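Local coordinates for shikimate 5-dehydrogenase (PDB 4XIJ), which probably catalyses the NADP-dependent interconversion of 3-dehydroshikimate and shikimate, the fourth of seven steps on the route to chorismate and the aromatic amino acids, at residues Leu31-Ala34 with Ala35-Leu39; Ala265-Glu268 with Ala269-Ala273; Gly245-Met248 with Leu249-Gln252; Ser61-Gly64 with Pro65-Gly69. One frame throughout, in Å; residues are numbered along the deposited sequence. Where two conformers were deposited one is given.

Overall arrangement
From the N terminus the chain first makes contact 1, along helix 28-38, which links strands 15-20 and 45-50 in a beta-alpha-beta unit. Contact 4 follows in the turn that leads from helix 56-61 into strand 67-72 of the same mixed sheet. Much later come contact 3, at the start of helix 246-261, and contact 2, at the start of the short helix 267-272. None encloses a loop: each joins neighbouring residues, and the four follow in series. In space contacts 1, 2 and 3 cluster, because the C-terminal helices return to pack on helix 28-38; contact 4 stands apart, its centre about 20 Å from that of contact 1.

Contact 1: residues Leu31-Ala34 with Ala35-Leu39; sequences LHLA and AYRAL
H32 and Y36 are tied by a hydrogen bond between ring nitrogen ND1 and hydroxyl OH, 2.8 Å long, on one side of helix 28-38, the crossover helix of a beta-alpha-beta unit between strands 15-20 and 45-50. The hydroxyl lies at the imidazole edge, near its plane, and either partner could be the donor. The other ring nitrogen of H32 is engaged by Q256 of helix 246-261, so both ring nitrogens are bonded, which fixes the ring's rotation. The same two residues are joined through the backbone, Y36 N giving a bond of 2.8 Å to H32 O. That carbonyl oxygen also sits 3.1 Å above one face of the phenol, toward its rim. H32 CB lies 4.2 Å from the centroid of the Y36 ring, an off-centre CH-pi contact, while the two ring planes stand at 76°.

One residue further on, L33 meets both Y36 and R37. Its CD2 reaches Y36 CD2 at 4.2 Å. R37, with CG anti to its own carbonyl carbon (chi1 -71°) and the chain extended to NE, runs back along the helix and lays its guanidinium face over L33. There CB of L33 sits over the centre of the group, 4.1 Å from R37 CZ.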
loop_
_atom_site.group_PDB
_atom_site.type_symbol
_atom_site.label_atom_id
_atom_site.label_comp_id
_atom_site.label_asym_id
_atom_site.label_seq_id
_atom_site.Cartn_x
_atom_site.Cartn_y
_atom_site.Cartn_z
ATOM N N LEU A 31 -0.085 -9.333 11.599
ATOM C CA LEU A 31 -0.106 -10.150 10.390
ATOM C C LEU A 31 1.169 -10.974 10.247
ATOM O O LEU A 31 1.112 -12.145 9.848
ATOM C CB LEU A 31 -0.305 -9.266 9.158
ATOM C CG LEU A 31 -1.704 -8.621 9.067
ATOM C CD1 LEU A 31 -1.688 -7.481 8.045
ATOM C CD2 LEU A 31 -2.754 -9.615 8.696
ATOM N N HIS A 32 2.306 -10.397 10.629
ATOM C CA HIS A 32 3.555 -11.152 10.576
ATOM C C HIS A 32 3.610 -12.246 11.625
ATOM O O HIS A 32 3.999 -13.373 11.303
ATOM C CB HIS A 32 4.782 -10.235 10.704
ATOM C CG HIS A 32 5.163 -9.535 9.420
ATOM N ND1 HIS A 32 6.229 -9.936 8.642
ATOM C CD2 HIS A 32 4.585 -8.497 8.759
ATOM C CE1 HIS A 32 6.298 -9.175 7.560
ATOM N NE2 HIS A 32 5.318 -8.277 7.616
ATOM N N LEU A 33 3.238 -11.967 12.872
ATOM C CA LEU A 33 3.296 -13.078 13.857
ATOM C C LEU A 33 2.299 -14.181 13.497
ATOM O O LEU A 33 2.627 -15.370 13.669
ATOM C CB LEU A 33 3.047 -12.592 15.295
ATOM C CG LEU A 33 4.210 -11.744 15.844
ATOM C CD1 LEU A 33 3.769 -11.158 17.214
ATOM C CD2 LEU A 33 5.516 -12.519 15.988
ATOM N N ALA A 34 1.114 -13.829 13.000
ATOM C CA ALA A 34 0.188 -14.864 12.540
ATOM C C ALA A 34 0.830 -15.711 11.442
ATOM O O ALA A 34 0.706 -16.941 11.441
ATOM C CB ALA A 34 -1.086 -14.242 12.026
ATOM N N ALA A 35 1.539 -15.068 10.523
ATOM C CA ALA A 35 2.219 -15.807 9.472
ATOM C C ALA A 35 3.355 -16.674 9.981
ATOM O O ALA A 35 3.432 -17.848 9.613
ATOM C CB ALA A 35 2.764 -14.829 8.427
ATOM N N TYR A 36 4.193 -16.122 10.860
ATOM C CA TYR A 36 5.323 -16.898 11.327
ATOM C C TYR A 36 4.863 -18.124 12.098
ATOM O O TYR A 36 5.442 -19.198 11.940
ATOM C CB TYR A 36 6.268 -16.075 12.225
ATOM C CG TYR A 36 6.837 -14.802 11.585
ATOM C CD1 TYR A 36 6.810 -14.569 10.184
ATOM C CD2 TYR A 36 7.345 -13.767 12.402
ATOM C CE1 TYR A 36 7.307 -13.350 9.674
ATOM C CE2 TYR A 36 7.860 -12.594 11.886
ATOM C CZ TYR A 36 7.814 -12.387 10.530
ATOM O OH TYR A 36 8.268 -11.197 10.057
ATOM N N ARG A 37 3.809 -17.992 12.889
ATOM C CA ARG A 37 3.295 -19.151 13.625
ATOM C C ARG A 37 2.758 -20.226 12.647
ATOM O O ARG A 37 3.071 -21.412 12.792
ATOM C CB ARG A 37 2.203 -18.673 14.596
ATOM C CG ARG A 37 2.791 -17.893 15.735
ATOM C CD ARG A 37 1.753 -17.077 16.534
ATOM N NE ARG A 37 2.471 -16.242 17.486
ATOM C CZ ARG A 37 1.937 -15.261 18.210
ATOM N NH1 ARG A 37 0.637 -14.971 18.151
ATOM N NH2 ARG A 37 2.713 -14.551 19.036
ATOM N N ALA A 38 2.036 -19.800 11.603
ATOM C CA ALA A 38 1.534 -20.731 10.599
ATOM C C ALA A 38 2.664 -21.417 9.800
ATOM O O ALA A 38 2.525 -22.574 9.376
ATOM C CB ALA A 38 0.577 -20.005 9.657
ATOM N N LEU A 39 3.785 -20.705 9.648
ATOM C CA LEU A 39 4.960 -21.224 8.932
ATOM C C LEU A 39 5.891 -22.042 9.816
ATOM O O LEU A 39 6.910 -22.535 9.337
ATOM C CB LEU A 39 5.760 -20.052 8.338
ATOM C CG LEU A 39 5.046 -19.322 7.197
ATOM C CD1 LEU A 39 5.785 -18.066 6.885
ATOM C CD2 LEU A 39 4.868 -20.182 5.953
#

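Contact 2: residues Ala265-Glu268 with Ala269-Ala273; sequences APKE and AMRAA. With EDO (1,2-ethanediol), chain C; SO4 (sulfate ion), chain H.
M270 fits its thioether against the pyrrolidine ring of P266, the sulfur SD lying 3.9 Å from CD of the proline. A265 adds a second bump beside the sulfur, its CB 4.2 Å from M270 SD. On another side of the proline, CB of P266 meets the small CB of A269. A35 and A38 of helix 28-38 also pack on P266, while F254 of helix 246-261 touches A265, K267 and M270.

The outer side is built of longer chains. R271 stretches out from CG to NE and passes its guanidinium over K267, whose CB lies over one face at 3.6 Å from NH2. E268 bends at chi2 (-68°) to bring its carboxylate round to the same group. OE2 of E268 uses its anti lone pair to accept from R271 NH2 at 2.9 Å in a salt bridge, the two planes turned 50° apart. A sulfate, probably from the crystallisation liquor, sits at the guanidinium edge, taking bonds from R271 NH1 to sulfate O4 (2.8 Å) and from R271 NH2 to sulfate O1 (2.9 Å). NH2 is thus shared between two anions.

An ethanediol, likewise probably from the liquor, fills the hollow at the helix start: K267 N donates to its O2 and E268 N to its O1. P266 itself occupies the N-cap position of helix 267-272 and is the centre of an inverse gamma turn, the bend through which the chain enters this short helix.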
loop_
_atom_site.group_PDB
_atom_site.type_symbol
_atom_site.label_atom_id
_atom_site.label_comp_id
_atom_site.label_asym_id
_atom_site.label_seq_id
_atom_site.Cartn_x
_atom_site.Cartn_y
_atom_site.Cartn_z
ATOM N N ALA A 265 3.456 -17.126 1.320
ATOM C CA ALA A 265 2.623 -16.558 2.383
ATOM C C ALA A 265 1.532 -17.543 2.796
ATOM O O ALA A 265 0.889 -18.128 1.959
ATOM C CB ALA A 265 2.015 -15.202 1.948
ATOM N N PRO A 266 1.306 -17.713 4.106
ATOM C CA PRO A 266 0.233 -18.603 4.574
ATOM C C PRO A 266 -1.051 -17.783 4.552
ATOM O O PRO A 266 -1.410 -17.110 5.522
ATOM C CB PRO A 266 0.675 -18.970 5.996
ATOM C CG PRO A 266 1.432 -17.723 6.467
ATOM C CD PRO A 266 2.107 -17.166 5.205
ATOM N N LYS A 267 -1.728 -17.805 3.422
ATOM C CA LYS A 267 -2.746 -16.764 3.202
ATOM C C LYS A 267 -3.969 -16.919 4.100
ATOM O O LYS A 267 -4.503 -15.910 4.574
ATOM C CB LYS A 267 -3.188 -16.707 1.732
ATOM C CG LYS A 267 -2.050 -16.357 0.785
ATOM C CD LYS A 267 -2.503 -16.036 -0.630
ATOM C CE LYS A 267 -1.350 -15.455 -1.411
ATOM N NZ LYS A 267 -1.726 -15.040 -2.815
ATOM N N GLU A 268 -4.432 -18.150 4.358
ATOM C CA GLU A 268 -5.614 -18.306 5.198
ATOM C C GLU A 268 -5.290 -17.871 6.614
ATOM O O GLU A 268 -6.132 -17.271 7.315
ATOM C CB GLU A 268 -6.152 -19.744 5.163
ATOM C CG GLU A 268 -6.979 -20.024 3.874
ATOM C CD GLU A 268 -8.316 -19.242 3.794
ATOM O OE1 GLU A 268 -9.318 -19.706 4.442
ATOM O OE2 GLU A 268 -8.378 -18.207 3.081
ATOM N N ALA A 269 -4.092 -18.200 7.086
ATOM C CA ALA A 269 -3.709 -17.825 8.462
ATOM C C ALA A 269 -3.655 -16.295 8.562
ATOM O O ALA A 269 -4.098 -15.720 9.556
ATOM C CB ALA A 269 -2.378 -18.447 8.812
ATOM N N MET A 270 -3.132 -15.628 7.540
ATOM C CA MET A 270 -3.069 -14.161 7.579
ATOM C C MET A 270 -4.457 -13.535 7.460
ATOM O O MET A 270 -4.738 -12.521 8.103
ATOM C CB MET A 270 -2.122 -13.669 6.472
ATOM C CG MET A 270 -0.686 -14.096 6.812
ATOM S SD MET A 270 0.511 -13.628 5.558
ATOM C CE MET A 270 0.622 -11.827 5.800
ATOM N N ARG A 271 -5.330 -14.144 6.650
ATOM C CA ARG A 271 -6.722 -13.658 6.614
ATOM C C ARG A 271 -7.409 -13.770 7.977
ATOM O O ARG A 271 -8.263 -12.905 8.304
ATOM C CB ARG A 271 -7.558 -14.386 5.560
ATOM C CG ARG A 271 -7.132 -14.021 4.119
ATOM C CD ARG A 271 -7.895 -14.859 3.076
ATOM N NE ARG A 271 -7.436 -14.512 1.736
ATOM C CZ ARG A 271 -6.896 -15.378 0.875
ATOM N NH1 ARG A 271 -6.502 -14.945 -0.313
ATOM N NH2 ARG A 271 -6.788 -16.668 1.197
ATOM N N ALA A 272 -7.102 -14.825 8.739
ATOM C CA ALA A 272 -7.703 -14.967 10.061
ATOM C C ALA A 272 -7.294 -13.826 10.985
ATOM O O ALA A 272 -8.022 -13.498 11.909
ATOM C CB ALA A 272 -7.329 -16.346 10.691
ATOM N N ALA A 273 -6.128 -13.226 10.735
ATOM C CA ALA A 273 -5.613 -12.154 11.589
ATOM C C ALA A 273 -5.971 -10.750 11.081
ATOM O O ALA A 273 -5.606 -9.741 11.673
ATOM C CB ALA A 273 -4.062 -12.284 11.724
HETATM C C1 EDO C . -3.787 -20.547 2.545
HETATM O O1 EDO C . -3.408 -20.794 3.855
HETATM C C2 EDO C . -2.633 -21.076 1.761
HETATM O O2 EDO C . -1.827 -19.950 1.400
HETATM S S SO4 H . -5.790 -17.616 -2.549
HETATM O O1 SO4 H . -5.652 -18.026 -1.131
HETATM O O2 SO4 H . -7.075 -18.107 -3.083
HETATM O O3 SO4 H . -4.694 -18.214 -3.329
HETATM O O4 SO4 H . -5.730 -16.148 -2.686
#

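Contact 3: residues Gly245-Met248 with Leu249-Gln252; sequences GLQM and LLNQ
Q247 O is gripped twice by N251, through the backbone N at 3.1 Å and through the side-chain ND2 at 2.9 Å. The two donors come from opposite faces of the carbonyl plane, and the ND2 bond is nearly straight (169°), with the oxygen in the asparagine amide plane. That in-plane ND2 bond, with a water on the same nitrogen, fixes the rotation of the N251 amide on the helix surface. The water carries the link further: it accepts from N251 ND2 and, at 2.7 Å, from Q247 NE2, joining the two side chains.

Q247 bends at chi2 (-52°), which turns its amide forward along the helix, beside L250, the two side chains pointing the same way; Q247 NE2 lies 3.6 Å from L250 CD2. Farther round, Q252 runs extended beyond CG past the M248 carbonyl, and its NE2 comes 4.1 Å from M248 CB.

This is the first part of helix 246-261, entered just after strand 241-243 at the edge of the parallel sheet. M248 and Q247 face helix 114-122, touching A121, while L250 packs on M270 and R271 of helix 267-272.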
loop_
_atom_site.group_PDB
_atom_site.type_symbol
_atom_site.label_atom_id
_atom_site.label_comp_id
_atom_site.label_asym_id
_atom_site.label_seq_id
_atom_site.Cartn_x
_atom_site.Cartn_y
_atom_site.Cartn_z
ATOM N N GLY A 245 -10.025 -1.457 2.482
ATOM C CA GLY A 245 -8.601 -1.330 2.698
ATOM C C GLY A 245 -7.954 -2.478 3.427
ATOM O O GLY A 245 -6.739 -2.601 3.356
ATOM N N LEU A 246 -8.722 -3.318 4.124
ATOM C CA LEU A 246 -8.086 -4.503 4.750
ATOM C C LEU A 246 -7.429 -5.363 3.676
ATOM O O LEU A 246 -6.419 -6.025 3.945
ATOM C CB LEU A 246 -9.073 -5.355 5.557
ATOM C CG LEU A 246 -9.525 -4.656 6.834
ATOM C CD1 LEU A 246 -10.657 -5.512 7.421
ATOM C CD2 LEU A 246 -8.355 -4.469 7.852
ATOM N N GLN A 247 -7.978 -5.385 2.463
ATOM C CA GLN A 247 -7.327 -6.196 1.424
ATOM C C GLN A 247 -5.992 -5.592 0.938
ATOM O O GLN A 247 -5.106 -6.332 0.506
ATOM C CB GLN A 247 -8.274 -6.390 0.215
ATOM C CG GLN A 247 -9.555 -7.124 0.580
ATOM C CD GLN A 247 -9.299 -8.441 1.324
ATOM O OE1 GLN A 247 -9.894 -8.693 2.394
ATOM N NE2 GLN A 247 -8.488 -9.292 0.755
ATOM N N MET A 248 -5.855 -4.260 0.976
ATOM C CA MET A 248 -4.564 -3.627 0.738
ATOM C C MET A 248 -3.569 -4.051 1.826
ATOM O O MET A 248 -2.485 -4.498 1.519
ATOM C CB MET A 248 -4.714 -2.107 0.690
ATOM C CG MET A 248 -5.576 -1.702 -0.503
ATOM S SD MET A 248 -6.109 0.032 -0.405
ATOM C CE MET A 248 -4.564 0.948 -0.399
ATOM N N LEU A 249 -3.976 -3.961 3.095
ATOM C CA LEU A 249 -3.073 -4.350 4.202
ATOM C C LEU A 249 -2.658 -5.821 4.068
ATOM O O LEU A 249 -1.467 -6.159 4.246
ATOM C CB LEU A 249 -3.711 -4.116 5.591
ATOM C CG LEU A 249 -4.052 -2.675 5.969
ATOM C CD1 LEU A 249 -4.630 -2.647 7.379
ATOM C CD2 LEU A 249 -2.834 -1.767 5.861
ATOM N N LEU A 250 -3.604 -6.691 3.725
ATOM C CA LEU A 250 -3.310 -8.109 3.552
ATOM C C LEU A 250 -2.256 -8.336 2.482
ATOM O O LEU A 250 -1.252 -9.003 2.727
ATOM C CB LEU A 250 -4.597 -8.846 3.213
ATOM C CG LEU A 250 -4.410 -10.362 3.059
ATOM C CD1 LEU A 250 -4.157 -11.011 4.387
ATOM C CD2 LEU A 250 -5.674 -10.910 2.421
ATOM N N ASN A 251 -2.478 -7.751 1.293
ATOM C CA ASN A 251 -1.567 -7.974 0.196
ATOM C C ASN A 251 -0.190 -7.293 0.385
ATOM O O ASN A 251 0.819 -7.867 -0.022
ATOM C CB ASN A 251 -2.234 -7.558 -1.107
ATOM C CG ASN A 251 -3.193 -8.623 -1.617
ATOM O OD1 ASN A 251 -2.774 -9.594 -2.277
ATOM N ND2 ASN A 251 -4.478 -8.490 -1.284
ATOM N N GLN A 252 -0.143 -6.164 1.076
ATOM C CA GLN A 252 1.129 -5.560 1.485
ATOM C C GLN A 252 1.962 -6.532 2.316
ATOM O O GLN A 252 3.187 -6.618 2.192
ATOM C CB GLN A 252 0.908 -4.273 2.335
ATOM C CG GLN A 252 0.387 -3.075 1.588
ATOM C CD GLN A 252 -0.180 -2.025 2.531
ATOM O OE1 GLN A 252 0.155 -2.010 3.736
ATOM N NE2 GLN A 252 -1.000 -1.126 1.996
HETATM O O HOH W 1 -7.137 -9.664 -1.512
#

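Contact 4: residues Ser61-Gly64 with Pro65-Gly69; sequences SALG and PEWVG
L63 lies over one face of the W67 indole, its CD2 3.8 Å from the centroid of the five-membered ring and only 10° off the ring normal, a clear CH-pi contact. L63 just precedes, and W67 ends, a type I beta turn from G64 to W67, which leads the chain out of the loop after helix 56-61 and into strand 67-72 of the mixed sheet. The other parts of the leucine share the same face: CD1 sits 4.0 Å from W67 CD2, and CB is 3.8 Å from W67 CD1. With CG anti to its carbonyl carbon, the leucine can place both methyls on the indole. W67 also touches K15 and A17 of the neighbouring strand 15-20.

The turn is closed by W67 N, which donates to G64 O at 3.1 Å. The donor stands above the carbonyl plane, 38° out of it, and so not on a lone pair. That oxygen also lies at the edge of the indole, in its plane, and accepts from NH2 of R102. The same guanidinium nitrogen bonds W67 O, so R102 ties both ends of the turn to the sheet.

P65 and E66 form the corner. E66 takes chi1 near 72°, with CG between its backbone N and carbonyl carbon, and bends again at chi2, which folds the carboxylate back over G64. A water bridges the two residues: it accepts from G64 N at 2.8 Å and donates to E66 OE2 at 2.9 Å.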
loop_
_atom_site.group_PDB
_atom_site.type_symbol
_atom_site.label_atom_id
_atom_site.label_comp_id
_atom_site.label_asym_id
_atom_site.label_seq_id
_atom_site.Cartn_x
_atom_site.Cartn_y
_atom_site.Cartn_z
ATOM N N SER A 61 21.092 1.029 10.891
ATOM C CA SER A 61 22.520 0.811 10.723
ATOM C C SER A 61 23.078 -0.003 11.855
ATOM O O SER A 61 24.010 -0.752 11.638
ATOM C CB SER A 61 23.315 2.129 10.678
ATOM O OG SER A 61 23.004 2.920 9.535
ATOM N N ALA A 62 22.490 0.121 13.044
ATOM C CA ALA A 62 23.029 -0.550 14.223
ATOM C C ALA A 62 22.548 -2.005 14.418
ATOM O O ALA A 62 23.057 -2.727 15.318
ATOM C CB ALA A 62 22.693 0.278 15.450
ATOM N N LEU A 63 21.613 -2.449 13.583
ATOM C CA LEU A 63 21.002 -3.767 13.795
ATOM C C LEU A 63 21.956 -4.888 13.396
ATOM O O LEU A 63 22.544 -4.861 12.296
ATOM C CB LEU A 63 19.683 -3.905 13.022
ATOM C CG LEU A 63 18.608 -2.881 13.353
ATOM C CD1 LEU A 63 17.406 -3.152 12.433
ATOM C CD2 LEU A 63 18.181 -2.940 14.832
ATOM N N GLY A 64 22.047 -5.896 14.263
ATOM C CA GLY A 64 22.884 -7.048 14.010
ATOM C C GLY A 64 22.282 -8.026 13.021
ATOM O O GLY A 64 21.145 -7.832 12.556
ATOM N N PRO A 65 23.051 -9.071 12.676
ATOM C CA PRO A 65 22.684 -10.001 11.595
ATOM C C PRO A 65 21.401 -10.794 11.886
ATOM O O PRO A 65 20.762 -11.237 10.937
ATOM C CB PRO A 65 23.920 -10.909 11.472
ATOM C CG PRO A 65 24.628 -10.759 12.717
ATOM C CD PRO A 65 24.364 -9.412 13.270
ATOM N N GLU A 66 20.972 -10.858 13.144
ATOM C CA GLU A 66 19.729 -11.554 13.442
ATOM C C GLU A 66 18.480 -10.842 12.903
ATOM O O GLU A 66 17.412 -11.478 12.770
ATOM C CB GLU A 66 19.589 -11.777 14.962
ATOM C CG GLU A 66 19.290 -10.564 15.799
ATOM C CD GLU A 66 20.512 -9.749 16.225
ATOM O OE1 GLU A 66 21.599 -9.872 15.593
ATOM O OE2 GLU A 66 20.369 -8.971 17.216
ATOM N N TRP A 67 18.619 -9.561 12.558
ATOM C CA TRP A 67 17.494 -8.795 12.025
ATOM C C TRP A 67 17.330 -9.142 10.573
ATOM O O TRP A 67 18.230 -8.874 9.748
ATOM C CB TRP A 67 17.721 -7.292 12.245
ATOM C CG TRP A 67 17.522 -6.944 13.698
ATOM C CD1 TRP A 67 18.452 -7.032 14.720
ATOM C CD2 TRP A 67 16.305 -6.492 14.295
ATOM N NE1 TRP A 67 17.865 -6.643 15.909
ATOM C CE2 TRP A 67 16.556 -6.293 15.667
ATOM C CE3 TRP A 67 15.022 -6.199 13.791
ATOM C CZ2 TRP A 67 15.564 -5.827 16.559
ATOM C CZ3 TRP A 67 14.039 -5.743 14.671
ATOM C CH2 TRP A 67 14.322 -5.569 16.046
ATOM N N VAL A 68 16.152 -9.677 10.243
ATOM C CA VAL A 68 15.897 -10.215 8.920
ATOM C C VAL A 68 15.118 -9.236 8.051
ATOM O O VAL A 68 15.225 -9.273 6.828
ATOM C CB VAL A 68 15.108 -11.562 9.024
ATOM C CG1 VAL A 68 13.686 -11.363 9.594
ATOM C CG2 VAL A 68 15.077 -12.307 7.694
ATOM N N GLY A 69 14.269 -8.401 8.646
ATOM C CA GLY A 69 13.405 -7.528 7.851
ATOM C C GLY A 69 12.738 -6.479 8.716
ATOM O O GLY A 69 12.589 -6.688 9.926
HETATM O O HOH W 2 21.184 -6.155 16.927
#